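Endopolygalacturonase (Chondrostereum purpureum, PDB 1K5C) probably hydrolyses the 1,4-alpha-D-galacturonosyl links inside polygalacturonate chains. Local coordinates at residues Arg220-Val225 with Ser249-Gly255; Ala293-Thr297 with Leu312-Gly316. One frame throughout, in Å; residues are numbered along the deposited sequence. Where two conformers were deposited one is given.

Contact 1: Arg220-Val225 with Ser249-Gly255; sequences RSMYGV and SGIAKYG
Y223 sets its ring beside that of Y254, the two side chains pointing the same way and touching edge to edge, CE1 of Y223 3.9 Å from CD2 of Y254. In Y223, CG stands anti to the carbonyl carbon (chi1 -48°), and Y254 takes the same turn, which keeps the rings alongside. The Y223 ring also makes a cation-pi contact with R226, and a water in the ring plane lies 2.6 Å from Y223 OH. In one of two modelled conformers of K253, NZ reaches this water too and forms a salt bridge with D265. With alanine at Y223, the edge of Y254 would probably lose its neighbour, the water its phenol partner and R226 its cation-pi ring. The backbones run parallel round a corner. M222 O takes two donors there, K253 N at 2.9 Å and Y254 N at 3.3 Å, while A252 N bonds to S221 O at 2.9 Å. Beyond the corner G224 N bonds to Y254 O (3.1 Å) and V225 N to G255 O (3.0 Å). On the sheet face away from the tyrosines, I251 CD1 lies 3.9 Å from S221 CB. Such stacked corners, with like residues aligned in successive coils, mark the right-handed parallel beta-helix of family 28, here beside R226 and H195, which bind galacturonate.

Contact 2: Ala293-Thr297 with Leu312-Gly316; sequences ATRVT and LTVTG
The aliphatic base of R295 packs on V314: CB of R295 lies 3.5 Å from CG1 of V314, and the next carbon of the arginine, CG, keeps close to the same methyl. The other branch of V314 serves a different partner, its CG2 meeting CG2 of V296 at 3.7 Å. Because CG2 of V314 is anti to the carbonyl carbon and CG1 anti to the backbone N (chi1 -172°), one valine can touch both residues at once. L312 adds a looser apolar touch, its CD2 4.4 Å from V296 CG2. The polar part is a single hydrogen bond, from R295 NH1 to G316 O, 2.9 Å long and nearly straight at 170°. The acceptor lies in the guanidinium plane, at its edge, whereas the donor sits well above the plane of the G316 carbonyl. A bend at chi3 (-66°) brings NH1 back to this oxygen. The aliphatic part of the arginine also rests on backbone oxygens, with CD of R295 3.4 Å from V314 O. The rest of the guanidinium is tied to the end of the chain: NH2 forms a salt bridge with the terminal carboxylate at L335 OXT, and NE bonds to Y334 O. Three groups therefore fix its rotation, and the carboxylate probably balances its charge. No helix takes part: strand 294-299 lies between strands 254-259 and 322-323, strand 306-315 between 285-289 and 328-333. V296, V314 and L312 meet in the interior between these two faces, near the C-terminal end of the beta-helix, while R295 and G316 lie at the more open end of the contact.

Overall arrangement
Contacts 1 and 2 follow one another along the chain, their centres 9 Å apart, and join where strand 254-259 lies beside strand 294-299: K253 O and T294 N, and G255 N and T294 O, are probably hydrogen-bonded, and the CB of A293 packs on the carbonyls of I251 and A252. Contact 1 has exposed residues at its margin (R220, A252, K253); contact 2 has none, and its valines and L312 are buried. Contact 1 links successive coils at the same corner, chiefly through backbone bonds, with Y223 near R226 and M222 near H195. Contact 2 instead joins different faces of the helix, through side-chain packing and a side-chain to backbone hydrogen bond, its arginine holding the chain terminus.

Contact 1: Arg220-Val225 with Ser249-Gly255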
ATOM      1  N   ARG A 220      -5.264  -5.124  14.584  1.00 12.69           N
ATOM      2  CA  ARG A 220      -4.488  -6.372  14.611  1.00 12.50           C
ATOM      3  C   ARG A 220      -3.283  -6.311  13.640  1.00 11.86           C
ATOM      4  O   ARG A 220      -3.147  -7.126  12.742  1.00 12.54           O
ATOM      5  CB  ARG A 220      -5.421  -7.552  14.336  1.00 13.85           C
ATOM      6  CG  ARG A 220      -4.867  -8.883  14.809  1.00 16.75           C
ATOM      7  CD  ARG A 220      -5.817 -10.045  14.523  1.00 20.46           C
ATOM      8  NE  ARG A 220      -5.974 -10.251  13.116  1.00 17.74           N
ATOM      9  CZ  ARG A 220      -5.124 -10.964  12.345  1.00 16.49           C
ATOM     10  NH1 ARG A 220      -4.031 -11.594  12.815  1.00 20.37           N
ATOM     11  NH2 ARG A 220      -5.370 -11.055  11.083  1.00 16.89           N
ATOM     12  N   SER A 221      -2.447  -5.309  13.884  1.00 12.04           N
ATOM     13  CA  SER A 221      -1.317  -5.001  12.980  1.00 12.07           C
ATOM     14  C   SER A 221      -0.080  -4.787  13.778  1.00 11.85           C
ATOM     15  O   SER A 221      -0.094  -4.481  14.974  1.00 12.75           O
ATOM     16  CB  SER A 221      -1.641  -3.770  12.104  1.00 12.39           C
ATOM     17  OG  SER A 221      -2.740  -4.049  11.207  1.00 12.51           O
ATOM     18  N   MET A 222       1.089  -4.843  13.085  1.00 11.87           N
ATOM     19  CA  MET A 222       2.363  -4.708  13.781  1.00 11.89           C
ATOM     20  C   MET A 222       2.686  -3.242  14.083  1.00 11.64           C
ATOM     21  O   MET A 222       3.386  -2.955  15.078  1.00 12.24           O
ATOM     22  CB  MET A 222       3.464  -5.340  12.938  1.00 13.30           C
ATOM     23  CG  MET A 222       4.826  -5.403  13.520  1.00 18.10           C
ATOM     24  SD  MET A 222       5.911  -6.479  12.559  1.00 23.26           S
ATOM     25  CE  MET A 222       4.806  -7.780  12.387  1.00 20.08           C
ATOM     26  N   TYR A 223       2.211  -2.341  13.211  1.00 11.49           N
ATOM     27  CA  TYR A 223       2.422  -0.910  13.388  1.00 11.41           C
ATOM     28  C   TYR A 223       1.111  -0.229  13.031  1.00 10.92           C
ATOM     29  O   TYR A 223       0.317  -0.775  12.268  1.00 11.58           O
ATOM     30  CB  TYR A 223       3.504  -0.326  12.433  1.00 12.04           C
ATOM     31  CG  TYR A 223       4.791  -1.137  12.389  1.00 12.26           C
ATOM     32  CD1 TYR A 223       5.897  -0.826  13.135  1.00 16.24           C
ATOM     33  CD2 TYR A 223       4.904  -2.226  11.547  1.00 13.49           C
ATOM     34  CE1 TYR A 223       7.072  -1.614  13.048  1.00 16.61           C
ATOM     35  CE2 TYR A 223       6.027  -3.014  11.457  1.00 14.92           C
ATOM     36  CZ  TYR A 223       7.111  -2.692  12.234  1.00 16.08           C
ATOM     37  OH  TYR A 223       8.272  -3.430  12.130  1.00 21.15           O
ATOM     38  N   GLY A 224       0.910   0.969  13.587  1.00 11.33           N
ATOM     39  CA  GLY A 224      -0.231   1.763  13.181  1.00 11.14           C
ATOM     40  C   GLY A 224       0.076   2.574  11.892  1.00 10.46           C
ATOM     41  O   GLY A 224      -0.460   2.290  10.828  1.00 11.12           O
ATOM     42  N   VAL A 225       0.946   3.574  12.066  1.00 10.98           N
ATOM     43  CA  VAL A 225       1.463   4.322  10.928  1.00 11.45           C
ATOM     44  C   VAL A 225       2.982   4.318  11.005  1.00 10.91           C
ATOM     45  O   VAL A 225       3.587   4.389  12.095  1.00 11.71           O
ATOM     46  CB  VAL A 225       0.846   5.741  10.748  1.00 12.47           C
ATOM     47  CG1 VAL A 225      -0.687   5.672  10.620  1.00 12.84           C
ATOM     48  CG2 VAL A 225       1.237   6.588  11.926  1.00 14.32           C
ATOM     49  N   SER A 249      -6.031   0.167  16.482  1.00 11.78           N
ATOM     50  CA  SER A 249      -6.007  -0.604  17.723  1.00 12.17           C
ATOM     51  C   SER A 249      -5.334  -1.955  17.462  1.00 12.21           C
ATOM     52  O   SER A 249      -5.128  -2.389  16.321  1.00 12.58           O
ATOM     53  CB  SER A 249      -7.416  -0.755  18.290  1.00 14.44           C
ATOM     54  OG  SER A 249      -8.262  -1.435  17.387  1.00 15.34           O
ATOM     55  N   GLY A 250      -5.001  -2.643  18.545  1.00 12.36           N
ATOM     56  CA  GLY A 250      -4.450  -3.980  18.428  1.00 13.11           C
ATOM     57  C   GLY A 250      -3.043  -3.957  17.828  1.00 12.35           C
ATOM     58  O   GLY A 250      -2.725  -4.853  17.045  1.00 13.45           O
ATOM     59  N   ILE A 251      -2.227  -2.966  18.174  1.00 12.28           N
ATOM     60  CA  ILE A 251      -0.905  -2.792  17.549  1.00 12.00           C
ATOM     61  C   ILE A 251       0.163  -3.461  18.392  1.00 12.17           C
ATOM     62  O   ILE A 251       0.329  -3.223  19.596  1.00 13.31           O
ATOM     63  CB  ILE A 251      -0.614  -1.302  17.378  1.00 12.24           C
ATOM     64  CG1 ILE A 251      -1.661  -0.604  16.504  1.00 12.47           C
ATOM     65  CG2 ILE A 251       0.798  -1.146  16.819  1.00 13.24           C
ATOM     66  CD1 ILE A 251      -1.925  -1.308  15.150  1.00 12.40           C
ATOM     67  N   ALA A 252       0.972  -4.313  17.710  1.00 12.43           N
ATOM     68  CA  ALA A 252       1.924  -5.153  18.425  1.00 13.32           C
ATOM     69  C   ALA A 252       3.258  -4.511  18.693  1.00 13.04           C
ATOM     70  O   ALA A 252       3.888  -4.819  19.745  1.00 14.44           O
ATOM     71  CB  ALA A 252       2.162  -6.471  17.661  1.00 14.99           C
ATOM     72  N   LYS A 253       3.772  -3.659  17.824  1.00 12.68           N
ATOM     73  CA  LYS A 253       5.145  -3.188  17.924  1.00 13.11           C
ATOM     74  C   LYS A 253       5.221  -1.683  18.141  1.00 12.31           C
ATOM     75  O   LYS A 253       5.775  -1.251  19.194  1.00 12.96           O
ATOM     76  CB  LYS A 253       6.055  -3.589  16.746  1.00 14.18           C
ATOM     77  CG  LYS A 253       7.505  -3.586  17.204  0.54 13.67           C
ATOM     78  CD  LYS A 253       8.461  -4.055  16.101  0.54 15.49           C
ATOM     79  CE  LYS A 253       9.903  -4.065  16.636  0.54 17.62           C
ATOM     80  NZ  LYS A 253      10.853  -4.561  15.630  0.54 18.79           N
ATOM     81  N   TYR A 254       4.755  -0.844  17.206  1.00 11.90           N
ATOM     82  CA  TYR A 254       4.764   0.604  17.392  1.00 11.69           C
ATOM     83  C   TYR A 254       3.456   1.219  16.924  1.00 11.58           C
ATOM     84  O   TYR A 254       3.035   0.989  15.783  1.00 11.72           O
ATOM     85  CB  TYR A 254       5.853   1.315  16.583  1.00 12.93           C
ATOM     86  CG  TYR A 254       7.277   1.058  17.013  1.00 12.41           C
ATOM     87  CD1 TYR A 254       7.874   1.944  17.933  1.00 13.05           C
ATOM     88  CD2 TYR A 254       8.033   0.036  16.505  1.00 13.97           C
ATOM     89  CE1 TYR A 254       9.200   1.747  18.352  1.00 15.13           C
ATOM     90  CE2 TYR A 254       9.388  -0.144  16.902  1.00 15.49           C
ATOM     91  CZ  TYR A 254       9.916   0.746  17.823  1.00 15.28           C
ATOM     92  OH  TYR A 254      11.249   0.562  18.224  1.00 19.44           O
ATOM     93  N   GLY A 255       2.832   2.070  17.767  1.00 11.35           N
ATOM     94  CA  GLY A 255       1.705   2.833  17.265  1.00 11.70           C
ATOM     95  C   GLY A 255       2.077   3.737  16.112  1.00 11.04           C
ATOM     96  O   GLY A 255       1.418   3.727  15.057  1.00 11.02           O
TER
HETATM   97  O   HOH W   1      10.760  -3.341  12.799  1.00 42.25           O

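Contact 2: Ala293-Thr297 with Leu312-Gly316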
ATOM      1  N   ALA A 293       3.957  -3.300  23.361  1.00 14.65           N
ATOM      2  CA  ALA A 293       4.252  -2.391  22.265  1.00 14.31           C
ATOM      3  C   ALA A 293       4.769  -1.053  22.782  1.00 13.65           C
ATOM      4  O   ALA A 293       4.626  -0.713  23.968  1.00 14.88           O
ATOM      5  CB  ALA A 293       2.985  -2.163  21.457  1.00 14.38           C
ATOM      6  N   THR A 294       5.353  -0.295  21.859  1.00 13.28           N
ATOM      7  CA  THR A 294       5.755   1.097  22.070  1.00 13.20           C
ATOM      8  C   THR A 294       4.723   2.030  21.453  1.00 12.34           C
ATOM      9  O   THR A 294       4.211   1.762  20.359  1.00 13.29           O
ATOM     10  CB  THR A 294       7.135   1.328  21.448  1.00 13.54           C
ATOM     11  OG1 THR A 294       8.092   0.491  22.125  1.00 15.36           O
ATOM     12  CG2 THR A 294       7.582   2.766  21.554  1.00 15.13           C
ATOM     13  N   ARG A 295       4.399   3.125  22.137  1.00 12.52           N
ATOM     14  CA  ARG A 295       3.426   4.100  21.606  1.00 12.19           C
ATOM     15  C   ARG A 295       3.967   4.844  20.381  1.00 11.72           C
ATOM     16  O   ARG A 295       3.477   4.624  19.269  1.00 11.93           O
ATOM     17  CB  ARG A 295       2.969   5.056  22.719  1.00 12.35           C
ATOM     18  CG  ARG A 295       2.101   4.308  23.779  1.00 12.97           C
ATOM     19  CD  ARG A 295       1.493   5.260  24.770  1.00 13.98           C
ATOM     20  NE  ARG A 295       2.391   5.992  25.668  1.00 14.22           N
ATOM     21  CZ  ARG A 295       2.815   5.454  26.829  1.00 14.37           C
ATOM     22  NH1 ARG A 295       2.528   4.211  27.195  1.00 15.16           N
ATOM     23  NH2 ARG A 295       3.591   6.185  27.638  1.00 17.67           N
ATOM     24  N   VAL A 296       4.954   5.709  20.592  1.00 12.31           N
ATOM     25  CA  VAL A 296       5.507   6.532  19.499  1.00 12.51           C
ATOM     26  C   VAL A 296       7.019   6.583  19.600  1.00 12.30           C
ATOM     27  O   VAL A 296       7.563   6.944  20.647  1.00 13.00           O
ATOM     28  CB  VAL A 296       4.951   7.964  19.617  1.00 12.80           C
ATOM     29  CG1 VAL A 296       5.625   8.908  18.607  1.00 14.29           C
ATOM     30  CG2 VAL A 296       3.439   8.005  19.462  1.00 13.93           C
ATOM     31  N   THR A 297       7.693   6.308  18.489  1.00 12.25           N
ATOM     32  CA  THR A 297       9.119   6.610  18.361  1.00 12.56           C
ATOM     33  C   THR A 297       9.322   7.423  17.069  1.00 11.62           C
ATOM     34  O   THR A 297       8.804   7.042  16.009  1.00 12.03           O
ATOM     35  CB  THR A 297      10.005   5.367  18.385  1.00 12.87           C
ATOM     36  OG1 THR A 297      10.040   4.951  19.789  1.00 14.35           O
ATOM     37  CG2 THR A 297      11.439   5.584  17.900  1.00 13.87           C
ATOM     38  N   LEU A 312      -3.391  13.687  17.793  1.00 12.36           N
ATOM     39  CA  LEU A 312      -2.969  12.301  18.052  1.00 12.37           C
ATOM     40  C   LEU A 312      -3.156  11.945  19.518  1.00 12.33           C
ATOM     41  O   LEU A 312      -2.670  12.676  20.409  1.00 13.20           O
ATOM     42  CB  LEU A 312      -1.475  12.174  17.686  1.00 12.91           C
ATOM     43  CG  LEU A 312      -0.841  10.826  17.934  1.00 13.22           C
ATOM     44  CD1 LEU A 312      -1.553   9.717  17.085  1.00 14.50           C
ATOM     45  CD2 LEU A 312       0.666  10.849  17.634  1.00 15.45           C
ATOM     46  N   THR A 313      -3.746  10.798  19.764  1.00 12.44           N
ATOM     47  CA  THR A 313      -3.782  10.189  21.120  1.00 12.56           C
ATOM     48  C   THR A 313      -3.313   8.738  20.969  1.00 13.14           C
ATOM     49  O   THR A 313      -3.957   8.005  20.209  1.00 14.90           O
ATOM     50  CB  THR A 313      -5.173  10.257  21.761  1.00 14.42           C
ATOM     51  OG1 THR A 313      -5.578  11.615  21.875  1.00 15.96           O
ATOM     52  CG2 THR A 313      -5.147   9.554  23.116  1.00 16.11           C
ATOM     53  N   VAL A 314      -2.273   8.367  21.669  1.00 12.70           N
ATOM     54  CA  VAL A 314      -1.799   6.982  21.665  1.00 12.92           C
ATOM     55  C   VAL A 314      -1.788   6.489  23.121  1.00 12.67           C
ATOM     56  O   VAL A 314      -1.222   7.191  23.980  1.00 13.94           O
ATOM     57  CB  VAL A 314      -0.394   6.831  21.052  1.00 12.66           C
ATOM     58  CG1 VAL A 314      -0.050   5.324  20.886  1.00 13.14           C
ATOM     59  CG2 VAL A 314      -0.268   7.545  19.706  1.00 13.38           C
ATOM     60  N   THR A 315      -2.383   5.335  23.361  1.00 13.45           N
ATOM     61  CA  THR A 315      -2.477   4.753  24.698  1.00 13.51           C
ATOM     62  C   THR A 315      -2.066   3.262  24.636  1.00 13.44           C
ATOM     63  O   THR A 315      -2.045   2.655  23.584  1.00 13.98           O
ATOM     64  CB  THR A 315      -3.903   4.894  25.273  1.00 14.84           C
ATOM     65  OG1 THR A 315      -4.838   4.252  24.373  1.00 16.16           O
ATOM     66  CG2 THR A 315      -4.287   6.381  25.475  1.00 17.31           C
ATOM     67  N   GLY A 316      -1.750   2.766  25.843  1.00 14.10           N
ATOM     68  CA  GLY A 316      -1.299   1.384  25.978  1.00 14.18           C
ATOM     69  C   GLY A 316       0.242   1.287  25.971  1.00 13.51           C
ATOM     70  O   GLY A 316       0.959   2.260  25.677  1.00 13.74           O
TER